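Putative uncharacterized protein PH0594 (Pyrococcus horikoshii, PDB 4HXF) is a self-compartmentalizing hexameric serine protease of the prolyl oligopeptidase family, probably acting as an acylaminoacyl peptidase, its oligomeric assembly helping to select substrates. Local coordinates at residues N25-V30 and A323-W328; A103-S108 and R125-D130; F219-I222 and R228-L231; I460-I465 and W474-S479. All blocks are in the same frame, centred on the assembly; numbering follows the deposited sequence.

Contact 1 (N25-V30 and A323-W328); sequences NLVAYV and AELYLW
This is an apolar face-to-face contact between the first and last blades of a seven-bladed beta-propeller, made by Leu325 against Val27 and Tyr29. Residues 25-30 lie on the second strand of the opening blade and 323-328 on the third strand of the closing one. The backbones do not pair: the CA atoms of Tyr29 and Leu325 are 9.0 Å apart, and those of Val27 and Leu327 9.7 Å, the spacing of stacked sheets. Each blade is built of consecutive strands, so where the ring closes the first and last blades are joined by packing of this kind and not by a strand shared between the chain ends.

One methyl does the work. Leu325 CD2 meets Val27 CG1 tip to tip at 3.5 Å; Val27 has two conformers in the model, so the tightness of this pair is doubtful. The same methyl comes obliquely to the Tyr29 ring, with CD2 of Leu325 at 3.8 Å from CD1 of Tyr29 and equally 3.8 Å from its CE1. Leu325 reaches across because its CG stands opposite its own backbone N (chi1 -166°). Tyr29 comes from the other blade, and its polar tip is held separately, OH hydrogen-bonding to Glu48 OE2 and to the Tyr338 hydroxyl.

Around this trio the packing continues on both sheets. Leu325 also touches Pro20 on strand 16-23 and Leu315 on strand 312-317, while Val27 packs on Ile313 of strand 312-317 and on Thr22 of strand 16-23.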
loop_
_atom_site.group_PDB
_atom_site.type_symbol
_atom_site.label_atom_id
_atom_site.label_comp_id
_atom_site.label_asym_id
_atom_site.label_seq_id
_atom_site.Cartn_x
_atom_site.Cartn_y
_atom_site.Cartn_z
ATOM N N ASN A 25 7.633 -31.354 -36.013
ATOM C CA ASN A 25 8.218 -32.229 -35.022
ATOM C C ASN A 25 7.867 -31.838 -33.538
ATOM O O ASN A 25 8.348 -32.542 -32.615
ATOM C CB ASN A 25 9.755 -32.211 -35.157
ATOM C CG ASN A 25 10.375 -30.773 -34.976
ATOM O OD1 ASN A 25 11.334 -30.639 -34.203
ATOM N ND2 ASN A 25 9.805 -29.703 -35.649
ATOM N N LEU A 26 7.078 -30.782 -33.377
ATOM C CA LEU A 26 6.769 -30.253 -32.005
ATOM C C LEU A 26 5.315 -30.578 -31.553
ATOM O O LEU A 26 4.392 -30.642 -32.396
ATOM C CB LEU A 26 6.950 -28.745 -31.943
ATOM C CG LEU A 26 8.395 -28.241 -32.176
ATOM C CD1 LEU A 26 8.381 -26.721 -32.431
ATOM C CD2 LEU A 26 9.322 -28.646 -31.023
ATOM N N VAL A 27 5.158 -30.782 -30.233
ATOM C CA VAL A 27 3.883 -30.879 -29.581
ATOM C C VAL A 27 3.857 -29.836 -28.490
ATOM O O VAL A 27 4.912 -29.670 -27.817
ATOM C CB VAL A 27 3.789 -32.294 -29.057
ATOM C CG1 VAL A 27 2.449 -32.576 -28.377
ATOM C CG2 VAL A 27 3.935 -33.208 -30.270
ATOM N N ALA A 28 2.744 -29.136 -28.301
ATOM C CA ALA A 28 2.583 -28.248 -27.147
ATOM C C ALA A 28 1.304 -28.645 -26.465
ATOM O O ALA A 28 0.372 -29.178 -27.077
ATOM C CB ALA A 28 2.522 -26.772 -27.523
ATOM N N TYR A 29 1.274 -28.419 -25.147
ATOM C CA TYR A 29 0.070 -28.685 -24.370
ATOM C C TYR A 29 0.145 -27.925 -23.083
ATOM O O TYR A 29 1.232 -27.343 -22.752
ATOM C CB TYR A 29 -0.132 -30.223 -24.134
ATOM C CG TYR A 29 1.004 -30.950 -23.474
ATOM C CD1 TYR A 29 2.010 -31.478 -24.236
ATOM C CD2 TYR A 29 1.142 -30.962 -22.088
ATOM C CE1 TYR A 29 3.110 -32.091 -23.643
ATOM C CE2 TYR A 29 2.206 -31.636 -21.500
ATOM C CZ TYR A 29 3.206 -32.167 -22.278
ATOM O OH TYR A 29 4.298 -32.814 -21.770
ATOM N N VAL A 30 -0.915 -27.881 -22.276
ATOM C CA VAL A 30 -0.988 -27.134 -21.031
ATOM C C VAL A 30 -1.021 -28.133 -19.871
ATOM O O VAL A 30 -1.774 -29.103 -19.936
ATOM C CB VAL A 30 -2.233 -26.196 -20.874
ATOM C CG1 VAL A 30 -2.209 -25.456 -19.595
ATOM C CG2 VAL A 30 -2.236 -25.272 -22.127
ATOM N N ALA A 323 -5.940 -37.921 -18.122
ATOM C CA ALA A 323 -5.363 -37.880 -19.459
ATOM C C ALA A 323 -3.850 -37.864 -19.430
ATOM O O ALA A 323 -3.204 -37.181 -18.641
ATOM C CB ALA A 323 -5.831 -36.617 -20.261
ATOM N N GLU A 324 -3.297 -38.598 -20.376
ATOM C CA GLU A 324 -1.900 -38.500 -20.746
ATOM C C GLU A 324 -1.849 -38.320 -22.251
ATOM O O GLU A 324 -2.775 -38.649 -22.970
ATOM C CB GLU A 324 -1.059 -39.754 -20.325
ATOM C CG GLU A 324 -0.986 -40.052 -18.843
ATOM C CD GLU A 324 -0.095 -39.134 -18.015
ATOM O OE1 GLU A 324 -0.189 -39.227 -16.767
ATOM O OE2 GLU A 324 0.733 -38.340 -18.583
ATOM N N LEU A 325 -0.683 -37.950 -22.779
ATOM C CA LEU A 325 -0.508 -37.688 -24.214
ATOM C C LEU A 325 0.078 -38.890 -24.882
ATOM O O LEU A 325 0.950 -39.627 -24.321
ATOM C CB LEU A 325 0.413 -36.476 -24.478
ATOM C CG LEU A 325 0.471 -35.840 -25.883
ATOM C CD1 LEU A 325 -0.860 -35.150 -26.245
ATOM C CD2 LEU A 325 1.707 -34.884 -25.859
ATOM N N TYR A 326 -0.442 -39.092 -26.066
ATOM C CA TYR A 326 -0.031 -40.149 -26.972
ATOM C C TYR A 326 0.203 -39.682 -28.421
ATOM O O TYR A 326 -0.221 -38.610 -28.868
ATOM C CB TYR A 326 -1.193 -41.180 -27.060
ATOM C CG TYR A 326 -1.478 -41.909 -25.776
ATOM C CD1 TYR A 326 -2.107 -41.247 -24.717
ATOM C CD2 TYR A 326 -1.029 -43.187 -25.562
ATOM C CE1 TYR A 326 -2.306 -41.885 -23.515
ATOM C CE2 TYR A 326 -1.218 -43.856 -24.344
ATOM C CZ TYR A 326 -1.878 -43.204 -23.337
ATOM O OH TYR A 326 -2.041 -43.832 -22.130
ATOM N N LEU A 327 1.014 -40.436 -29.098
ATOM C CA LEU A 327 1.336 -40.167 -30.524
ATOM C C LEU A 327 0.899 -41.437 -31.329
ATOM O O LEU A 327 0.996 -42.554 -30.856
ATOM C CB LEU A 327 2.843 -39.878 -30.668
ATOM C CG LEU A 327 3.591 -39.949 -32.019
ATOM C CD1 LEU A 327 3.343 -38.780 -32.944
ATOM C CD2 LEU A 327 5.093 -39.976 -31.756
ATOM N N TRP A 328 0.368 -41.259 -32.551
ATOM C CA TRP A 328 -0.001 -42.402 -33.379
ATOM C C TRP A 328 0.737 -42.239 -34.682
ATOM O O TRP A 328 0.655 -41.173 -35.320
ATOM C CB TRP A 328 -1.540 -42.523 -33.620
ATOM C CG TRP A 328 -1.965 -43.799 -34.332
ATOM C CD1 TRP A 328 -2.307 -45.038 -33.786
ATOM C CD2 TRP A 328 -2.093 -43.963 -35.755
ATOM N NE1 TRP A 328 -2.634 -45.947 -34.755
ATOM C CE2 TRP A 328 -2.465 -45.371 -35.984
ATOM C CE3 TRP A 328 -1.926 -43.120 -36.837
ATOM C CZ2 TRP A 328 -2.696 -45.874 -37.256
ATOM C CZ3 TRP A 328 -2.155 -43.645 -38.124
ATOM C CH2 TRP A 328 -2.544 -44.988 -38.318
#

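Contact 2 (A103-S108 and R125-D130); sequences AKNIRS and RREDED. With MG (magnesium ion), chain G.
Asn105 and Arg125 have the nearest CA atoms of the two segments, 9.7 Å apart, where the third propeller blade begins. Ala103 to Ile106 form a type II beta turn leading in from the previous blade, with Asn105 at a positive phi of 66°. Strand 106-111 then starts with a classic beta bulge, Arg107 and Ser108 together facing Val121. Residues 125-130 follow strand 117-124, the partner of 106-111, and have left the sheet as an irregular loop; Glu127 also takes a positive phi, and an Asx turn follows, Asp130 N donating to Asp128 OD2 at 2.7 Å.

Two long, extended arginine chains cross at about a right angle. NH2 of Arg125 lies at the edge of the Arg107 guanidinium, close to its plane, with the two NH2 atoms 3.7 Å apart and the guanidinium planes turned 56° against each other. What gathers them is a carboxylate: Arg107 NH1 and Arg125 NE make salt bridges to the two oxygens of Glu150, which probably offsets their like charge. Farther along the loop, Asp128 and Asp130 form salt bridges with Lys591 of a neighbouring subunit, tying this part of the blade into the hexamer.

Glu127, its chain bent at chi2, turns its carboxylate to a magnesium ion. OE1 of Glu127 is the protein ligand, 2.1 Å from the metal, and five waters complete a six-coordinate shell. The other oxygen braces that shell: water 1, bound to the magnesium at 2.2 Å, donates a 2.7 Å hydrogen bond to Glu127 OE2.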
loop_
_atom_site.group_PDB
_atom_site.type_symbol
_atom_site.label_atom_id
_atom_site.label_comp_id
_atom_site.label_asym_id
_atom_site.label_seq_id
_atom_site.Cartn_x
_atom_site.Cartn_y
_atom_site.Cartn_z
ATOM N N ALA A 103 -5.468 -7.688 -23.846
ATOM C CA ALA A 103 -6.672 -8.400 -24.458
ATOM C C ALA A 103 -7.710 -8.911 -23.424
ATOM O O ALA A 103 -8.060 -10.136 -23.381
ATOM C CB ALA A 103 -6.268 -9.661 -25.250
ATOM N N LYS A 104 -8.204 -8.038 -22.596
ATOM C CA LYS A 104 -9.520 -8.373 -21.917
ATOM C C LYS A 104 -10.759 -8.803 -22.821
ATOM O O LYS A 104 -11.029 -8.305 -23.938
ATOM C CB LYS A 104 -9.831 -7.425 -20.760
ATOM C CG LYS A 104 -11.055 -6.540 -20.685
ATOM C CD LYS A 104 -10.892 -5.915 -19.297
ATOM N N ASN A 105 -11.351 -9.867 -22.327
ATOM C CA ASN A 105 -12.508 -10.537 -22.882
ATOM C C ASN A 105 -12.257 -11.179 -24.217
ATOM O O ASN A 105 -13.181 -11.203 -25.062
ATOM C CB ASN A 105 -13.651 -9.542 -22.985
ATOM C CG ASN A 105 -14.040 -8.988 -21.608
ATOM O OD1 ASN A 105 -13.896 -9.664 -20.572
ATOM N ND2 ASN A 105 -14.515 -7.785 -21.610
ATOM N N ILE A 106 -11.056 -11.704 -24.417
ATOM C CA ILE A 106 -10.733 -12.508 -25.571
ATOM C C ILE A 106 -10.961 -13.911 -25.221
ATOM O O ILE A 106 -10.536 -14.307 -24.140
ATOM C CB ILE A 106 -9.230 -12.315 -25.978
ATOM C CG1 ILE A 106 -9.075 -10.891 -26.497
ATOM C CG2 ILE A 106 -8.819 -13.367 -27.011
ATOM C CD1 ILE A 106 -10.055 -10.498 -27.620
ATOM N N ARG A 107 -11.684 -14.642 -26.046
ATOM C CA ARG A 107 -12.048 -16.034 -25.840
ATOM C C ARG A 107 -11.228 -17.006 -26.706
ATOM O O ARG A 107 -11.160 -18.215 -26.437
ATOM C CB ARG A 107 -13.526 -16.287 -26.064
ATOM C CG ARG A 107 -14.459 -15.580 -25.056
ATOM C CD ARG A 107 -15.915 -16.031 -25.116
ATOM N NE ARG A 107 -16.697 -15.368 -24.037
ATOM C CZ ARG A 107 -17.898 -14.738 -24.184
ATOM N NH1 ARG A 107 -18.435 -14.636 -25.378
ATOM N NH2 ARG A 107 -18.546 -14.214 -23.108
ATOM N N SER A 108 -10.730 -16.545 -27.859
ATOM C CA SER A 108 -10.056 -17.474 -28.805
ATOM C C SER A 108 -8.985 -16.709 -29.553
ATOM O O SER A 108 -9.195 -15.558 -29.876
ATOM C CB SER A 108 -10.917 -18.186 -29.848
ATOM O OG SER A 108 -11.670 -17.351 -30.776
ATOM N N ARG A 125 -19.551 -5.703 -23.517
ATOM C CA ARG A 125 -20.816 -5.572 -22.782
ATOM C C ARG A 125 -20.991 -4.121 -22.371
ATOM O O ARG A 125 -20.049 -3.335 -22.534
ATOM C CB ARG A 125 -20.739 -6.457 -21.541
ATOM C CG ARG A 125 -20.612 -7.899 -21.816
ATOM C CD ARG A 125 -20.629 -8.745 -20.552
ATOM N NE ARG A 125 -20.590 -10.159 -20.885
ATOM C CZ ARG A 125 -20.341 -11.150 -20.013
ATOM N NH1 ARG A 125 -20.112 -10.836 -18.690
ATOM N NH2 ARG A 125 -20.298 -12.409 -20.421
ATOM N N ARG A 126 -22.159 -3.774 -21.832
ATOM C CA ARG A 126 -22.511 -2.384 -21.447
ATOM C C ARG A 126 -21.649 -1.938 -20.276
ATOM O O ARG A 126 -21.151 -0.815 -20.255
ATOM C CB ARG A 126 -24.016 -2.288 -21.166
ATOM C CG ARG A 126 -24.937 -2.210 -22.362
ATOM C CD ARG A 126 -26.436 -2.482 -22.079
ATOM N NE ARG A 126 -27.152 -2.232 -23.336
ATOM C CZ ARG A 126 -28.056 -3.042 -23.894
ATOM N NH1 ARG A 126 -28.653 -2.692 -25.066
ATOM N NH2 ARG A 126 -28.384 -4.192 -23.301
ATOM N N GLU A 127 -21.434 -2.745 -19.264
ATOM C CA GLU A 127 -20.469 -2.454 -18.127
ATOM C C GLU A 127 -20.779 -1.319 -17.086
ATOM O O GLU A 127 -19.866 -0.825 -16.461
ATOM C CB GLU A 127 -19.044 -2.164 -18.616
ATOM C CG GLU A 127 -18.558 -3.163 -19.670
ATOM C CD GLU A 127 -18.328 -4.530 -19.147
ATOM O OE1 GLU A 127 -18.725 -4.765 -18.008
ATOM O OE2 GLU A 127 -17.740 -5.394 -19.859
ATOM N N ASP A 128 -22.011 -0.986 -16.979
ATOM C CA ASP A 128 -22.395 -0.012 -15.937
ATOM C C ASP A 128 -22.036 -0.682 -14.568
ATOM O O ASP A 128 -22.382 -1.875 -14.331
ATOM C CB ASP A 128 -23.827 0.378 -15.969
ATOM C CG ASP A 128 -24.135 1.408 -14.889
ATOM O OD1 ASP A 128 -23.895 2.613 -15.199
ATOM O OD2 ASP A 128 -24.550 1.065 -13.712
ATOM N N GLU A 129 -21.413 0.100 -13.639
ATOM C CA GLU A 129 -21.024 -0.311 -12.341
ATOM C C GLU A 129 -22.161 -0.796 -11.447
ATOM O O GLU A 129 -21.965 -1.670 -10.588
ATOM C CB GLU A 129 -20.328 0.853 -11.580
ATOM C CG GLU A 129 -20.527 2.254 -12.164
ATOM C CD GLU A 129 -19.812 2.463 -13.504
ATOM O OE1 GLU A 129 -18.564 2.372 -13.571
ATOM O OE2 GLU A 129 -20.476 2.733 -14.503
ATOM N N ASP A 130 -23.332 -0.240 -11.655
ATOM C CA ASP A 130 -24.481 -0.423 -10.707
ATOM C C ASP A 130 -25.585 -1.340 -11.202
ATOM O O ASP A 130 -26.290 -1.976 -10.395
ATOM C CB ASP A 130 -25.111 0.899 -10.358
ATOM C CG ASP A 130 -24.095 1.802 -9.621
ATOM O OD1 ASP A 130 -23.522 1.327 -8.628
ATOM O OD2 ASP A 130 -23.775 2.868 -10.179
HETATM MG MG MG G . -19.255 -6.430 -16.860
HETATM O O HOH W 1 -18.128 -7.651 -18.345
HETATM O O HOH W 2 -21.120 -6.560 -17.625
HETATM O O HOH W 3 -19.296 -8.278 -15.500
HETATM O O HOH W 4 -17.264 -5.930 -15.789
HETATM O O HOH W 5 -20.080 -5.232 -15.359
#

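Contact 3 (F219-I222 and R228-L231); sequences FYAI and RILL
The beta hairpin of strands 219-224 and 229-232 opens the fifth blade of the propeller, and Ala221 faces Leu231 across it as an antiparallel, non-hydrogen-bonded pair with CA atoms 4.5 Å apart. Beside that pair, Ile222 N donates to Leu230 O at 2.9 Å in an almost straight bond (174° at the hydrogen).

The side chains are sorted onto the two faces. On the face carrying Ala221 and Leu231, the leucine is the main bridge: its CD1 methyl lies over one face of the Phe219 ring, displaced toward the rim and 3.8 Å from the ring centroid, a CH-pi contact 19° off the ring normal. Its other methyl, CD2, leans over Ala221. The alanine is flanked again by Ile229, whose CG2 comes to 3.8 Å from Ala221 CB. On the other face Ile222 and Leu230 meet slantwise: CG1 of Ile222, set between its backbone N and carbonyl carbon (chi1 59°), swings back over the neighbouring strand, so that CD1 of Ile222 reaches CD2 of Leu230 at 3.6 Å.

The two faces of the hairpin pack on different blades. Ala221 and Ile229 press on Val184 of strand 182-188 in the preceding blade, Ile222 and Leu230 on Ala267 of strand 264-270 in the following one, and the Phe219 ring takes an edge-to-face contact with Phe214.

Between the paired residues, which exchange no N-H bonds with each other, alpha hydrogens approach nearby carbonyls: Leu231 CA lies 3.4 Å from Tyr220 O, and Ala221 CA 3.5 Å from Leu230 O.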
loop_
_atom_site.group_PDB
_atom_site.type_symbol
_atom_site.label_atom_id
_atom_site.label_comp_id
_atom_site.label_asym_id
_atom_site.label_seq_id
_atom_site.Cartn_x
_atom_site.Cartn_y
_atom_site.Cartn_z
ATOM N N PHE A 219 -25.780 -26.142 -38.720
ATOM C CA PHE A 219 -24.355 -26.349 -38.511
ATOM C C PHE A 219 -23.629 -25.042 -38.464
ATOM O O PHE A 219 -24.190 -24.013 -38.867
ATOM C CB PHE A 219 -23.714 -27.292 -39.510
ATOM C CG PHE A 219 -24.085 -27.136 -40.982
ATOM C CD1 PHE A 219 -24.273 -28.309 -41.749
ATOM C CD2 PHE A 219 -23.985 -25.948 -41.645
ATOM C CE1 PHE A 219 -24.487 -28.196 -43.143
ATOM C CE2 PHE A 219 -24.255 -25.820 -43.038
ATOM C CZ PHE A 219 -24.492 -26.944 -43.751
ATOM N N TYR A 220 -22.440 -25.049 -37.870
ATOM C CA TYR A 220 -21.571 -23.866 -37.876
ATOM C C TYR A 220 -20.186 -24.298 -38.298
ATOM O O TYR A 220 -19.856 -25.494 -38.318
ATOM C CB TYR A 220 -21.635 -23.134 -36.493
ATOM C CG TYR A 220 -21.163 -23.988 -35.339
ATOM C CD1 TYR A 220 -22.044 -24.852 -34.683
ATOM C CD2 TYR A 220 -19.888 -23.864 -34.819
ATOM C CE1 TYR A 220 -21.698 -25.581 -33.561
ATOM C CE2 TYR A 220 -19.508 -24.669 -33.706
ATOM C CZ TYR A 220 -20.401 -25.542 -33.147
ATOM O OH TYR A 220 -20.090 -26.338 -32.030
ATOM N N ALA A 221 -19.330 -23.341 -38.654
ATOM C CA ALA A 221 -17.987 -23.677 -39.191
ATOM C C ALA A 221 -17.025 -23.905 -37.979
ATOM O O ALA A 221 -16.999 -23.136 -36.980
ATOM C CB ALA A 221 -17.486 -22.545 -40.113
ATOM N N ILE A 222 -16.299 -24.985 -38.015
ATOM C CA ILE A 222 -15.356 -25.351 -36.978
ATOM C C ILE A 222 -13.891 -25.360 -37.428
ATOM O O ILE A 222 -13.015 -25.224 -36.530
ATOM C CB ILE A 222 -15.746 -26.700 -36.300
ATOM C CG1 ILE A 222 -15.827 -27.868 -37.224
ATOM C CG2 ILE A 222 -17.040 -26.458 -35.434
ATOM C CD1 ILE A 222 -15.757 -29.253 -36.591
ATOM N N ARG A 228 -11.295 -26.205 -48.099
ATOM C CA ARG A 228 -12.547 -26.734 -47.664
ATOM C C ARG A 228 -12.843 -26.257 -46.230
ATOM O O ARG A 228 -11.935 -26.235 -45.353
ATOM C CB ARG A 228 -12.422 -28.278 -47.623
ATOM C CG ARG A 228 -12.334 -29.032 -48.957
ATOM C CD ARG A 228 -11.578 -30.349 -48.730
ATOM N NE ARG A 228 -10.122 -30.111 -48.611
ATOM C CZ ARG A 228 -9.263 -29.990 -49.647
ATOM N NH1 ARG A 228 -9.672 -30.097 -50.891
ATOM N NH2 ARG A 228 -7.986 -29.755 -49.445
ATOM N N ILE A 229 -14.111 -26.002 -45.986
ATOM C CA ILE A 229 -14.571 -25.635 -44.649
ATOM C C ILE A 229 -15.197 -26.856 -43.993
ATOM O O ILE A 229 -16.004 -27.555 -44.613
ATOM C CB ILE A 229 -15.590 -24.527 -44.680
ATOM C CG1 ILE A 229 -15.027 -23.272 -45.372
ATOM C CG2 ILE A 229 -16.149 -24.193 -43.254
ATOM C CD1 ILE A 229 -16.030 -22.146 -45.673
ATOM N N LEU A 230 -14.848 -27.098 -42.722
ATOM C CA LEU A 230 -15.472 -28.162 -41.944
ATOM C C LEU A 230 -16.595 -27.612 -41.091
ATOM O O LEU A 230 -16.428 -26.635 -40.347
ATOM C CB LEU A 230 -14.368 -28.766 -41.042
ATOM C CG LEU A 230 -14.698 -30.084 -40.333
ATOM C CD1 LEU A 230 -14.988 -31.317 -41.246
ATOM C CD2 LEU A 230 -13.592 -30.408 -39.263
ATOM N N LEU A 231 -17.745 -28.235 -41.233
ATOM C CA LEU A 231 -18.984 -27.816 -40.630
ATOM C C LEU A 231 -19.426 -28.878 -39.610
ATOM O O LEU A 231 -19.272 -30.095 -39.880
ATOM C CB LEU A 231 -20.068 -27.628 -41.725
ATOM C CG LEU A 231 -19.806 -26.555 -42.822
ATOM C CD1 LEU A 231 -20.847 -26.721 -43.977
ATOM C CD2 LEU A 231 -19.865 -25.139 -42.215
#

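Contact 4 (I460-I465 and W474-S479); sequences IGITGI and WALTQS
Ile462 overlaps Ala475 and Leu476 with its two branches, packing a central strand of the alpha/beta-hydrolase fold against the helix that follows it. This is the first half of a beta-alpha-beta unit: strand 460-465 runs into Ser466, which lies in the inhibitor pocket and fits the nucleophile elbow of a GxSxG motif, and helix 467-478 then folds back along the sheet before strand 484-488.

The long branch of Ile462 starts opposite its backbone N (chi1 -171°) and carries CD1 outward to 3.8 Å from Ala475 CB. The short branch covers the neighbouring position: Ile462 CG2 is 3.6 Å from Leu476 CD1, the two side chains lying alongside with opposite headings. At the alanine the CA atoms of Ile462 and Ala475 are 8.1 Å apart, the nearest pair of the two segments. All three residues are buried, and the contact is wholly apolar.

Phe482, in the loop leading to the next strand, touches both Ile462 and Ala475, extending the apolar patch. Phe438 of helix 436-451 packs on Ala475 as well.

Beyond the contact, the last turn of the helix is tied up in its own way. Ala475 O accepts from both Gln478 N and Ser479 N, which come from the same face of its carbonyl plane, as the helix gives way at Ser479. Gln478 curls over the Trp474 ring, with its CG above the ring centre, while the Thr477 hydroxyl donates to Trp474 O at 2.8 Å and accepts a 3.1 Å bond from NE2 of Gln478.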
loop_
_atom_site.group_PDB
_atom_site.type_symbol
_atom_site.label_atom_id
_atom_site.label_comp_id
_atom_site.label_asym_id
_atom_site.label_seq_id
_atom_site.Cartn_x
_atom_site.Cartn_y
_atom_site.Cartn_z
ATOM N N ILE A 460 -28.558 -48.542 -0.107
ATOM C CA ILE A 460 -28.357 -47.989 -1.456
ATOM C C ILE A 460 -28.660 -46.500 -1.445
ATOM O O ILE A 460 -29.741 -46.113 -1.000
ATOM C CB ILE A 460 -29.250 -48.650 -2.482
ATOM C CG1 ILE A 460 -29.045 -50.199 -2.422
ATOM C CG2 ILE A 460 -28.885 -48.109 -3.917
ATOM C CD1 ILE A 460 -30.006 -50.958 -3.391
ATOM N N GLY A 461 -27.714 -45.694 -1.901
ATOM C CA GLY A 461 -27.916 -44.258 -2.033
ATOM C C GLY A 461 -27.821 -43.884 -3.495
ATOM O O GLY A 461 -27.456 -44.726 -4.363
ATOM N N ILE A 462 -28.131 -42.649 -3.816
ATOM C CA ILE A 462 -28.141 -42.149 -5.159
ATOM C C ILE A 462 -27.694 -40.720 -5.207
ATOM O O ILE A 462 -27.887 -39.920 -4.261
ATOM C CB ILE A 462 -29.532 -42.300 -5.802
ATOM C CG1 ILE A 462 -29.502 -41.974 -7.283
ATOM C CG2 ILE A 462 -30.636 -41.560 -4.969
ATOM C CD1 ILE A 462 -30.786 -42.445 -8.023
ATOM N N THR A 463 -26.899 -40.394 -6.209
ATOM C CA THR A 463 -26.400 -39.033 -6.393
ATOM C C THR A 463 -26.259 -38.662 -7.880
ATOM O O THR A 463 -26.081 -39.549 -8.709
ATOM C CB THR A 463 -25.033 -38.846 -5.688
ATOM O OG1 THR A 463 -24.597 -37.479 -5.717
ATOM C CG2 THR A 463 -23.888 -39.780 -6.287
ATOM N N GLY A 464 -26.305 -37.384 -8.177
ATOM C CA GLY A 464 -25.998 -36.861 -9.462
ATOM C C GLY A 464 -25.989 -35.399 -9.515
ATOM O O GLY A 464 -26.469 -34.725 -8.573
ATOM N N ILE A 465 -25.373 -34.871 -10.539
ATOM C CA ILE A 465 -25.315 -33.449 -10.814
ATOM C C ILE A 465 -26.145 -33.117 -12.053
ATOM O O ILE A 465 -26.174 -33.885 -13.050
ATOM C CB ILE A 465 -23.857 -33.011 -11.094
ATOM C CG1 ILE A 465 -22.912 -33.412 -9.955
ATOM C CG2 ILE A 465 -23.704 -31.530 -11.429
ATOM C CD1 ILE A 465 -21.409 -33.394 -10.311
ATOM N N TRP A 474 -35.929 -36.964 -8.098
ATOM C CA TRP A 474 -37.049 -37.748 -8.591
ATOM C C TRP A 474 -37.106 -39.078 -7.952
ATOM O O TRP A 474 -38.127 -39.523 -7.420
ATOM C CB TRP A 474 -36.892 -37.874 -10.085
ATOM C CG TRP A 474 -38.084 -38.529 -10.772
ATOM C CD1 TRP A 474 -38.035 -39.707 -11.437
ATOM C CD2 TRP A 474 -39.430 -37.972 -11.032
ATOM N NE1 TRP A 474 -39.236 -40.018 -11.986
ATOM C CE2 TRP A 474 -40.144 -38.986 -11.776
ATOM C CE3 TRP A 474 -40.117 -36.824 -10.650
ATOM C CZ2 TRP A 474 -41.396 -38.784 -12.244
ATOM C CZ3 TRP A 474 -41.417 -36.651 -11.056
ATOM C CH2 TRP A 474 -42.079 -37.591 -11.827
ATOM N N ALA A 475 -35.966 -39.748 -7.875
ATOM C CA ALA A 475 -35.855 -41.072 -7.294
ATOM C C ALA A 475 -36.335 -41.092 -5.828
ATOM O O ALA A 475 -37.069 -42.013 -5.382
ATOM C CB ALA A 475 -34.398 -41.529 -7.323
ATOM N N LEU A 476 -35.998 -40.024 -5.104
ATOM C CA LEU A 476 -36.385 -40.015 -3.674
ATOM C C LEU A 476 -37.865 -39.733 -3.529
ATOM O O LEU A 476 -38.495 -40.085 -2.525
ATOM C CB LEU A 476 -35.601 -38.963 -2.894
ATOM C CG LEU A 476 -34.310 -39.468 -2.258
ATOM C CD1 LEU A 476 -33.421 -40.388 -3.035
ATOM C CD2 LEU A 476 -33.614 -38.314 -1.460
ATOM N N THR A 477 -38.467 -39.149 -4.557
ATOM C CA THR A 477 -39.905 -38.928 -4.549
ATOM C C THR A 477 -40.718 -40.077 -5.130
ATOM O O THR A 477 -41.914 -40.208 -4.891
ATOM C CB THR A 477 -40.378 -37.674 -5.321
ATOM O OG1 THR A 477 -40.188 -37.837 -6.720
ATOM C CG2 THR A 477 -39.782 -36.345 -4.814
ATOM N N GLN A 478 -40.063 -41.010 -5.892
ATOM C CA GLN A 478 -40.822 -42.023 -6.605
ATOM C C GLN A 478 -40.497 -43.447 -6.154
ATOM O O GLN A 478 -41.185 -44.375 -6.576
ATOM C CB GLN A 478 -40.495 -41.931 -8.080
ATOM C CG GLN A 478 -40.855 -40.593 -8.748
ATOM C CD GLN A 478 -42.316 -40.261 -8.621
ATOM O OE1 GLN A 478 -43.195 -41.137 -8.768
ATOM N NE2 GLN A 478 -42.607 -38.939 -8.405
ATOM N N SER A 479 -39.491 -43.643 -5.325
ATOM C CA SER A 479 -39.095 -44.972 -4.939
ATOM C C SER A 479 -38.773 -44.951 -3.464
ATOM O O SER A 479 -38.382 -43.901 -2.918
ATOM C CB SER A 479 -37.835 -45.316 -5.678
ATOM O OG SER A 479 -37.194 -46.555 -5.358
#

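Overall arrangement
Contacts 1, 2 and 3 belong to the propeller, and contact 4 to the hydrolase domain. Contact 1 brings together the first and seventh blades, so the chain between its segments includes contacts 2 and 3, on the third and fifth. Contacts 2 and 3 approach most closely, about 10 Å between nearest atoms, although their centres are 28 Å apart; contact 1 is centred 33 Å from contact 2 and 25 Å from contact 3. Contact 4 is 40 to 41 Å, centre to centre, from all three, yet its strand leads straight to Ser466 in the inhibitor pocket. Contact 2 alone carries a magnesium ligand and reaches a neighbouring subunit.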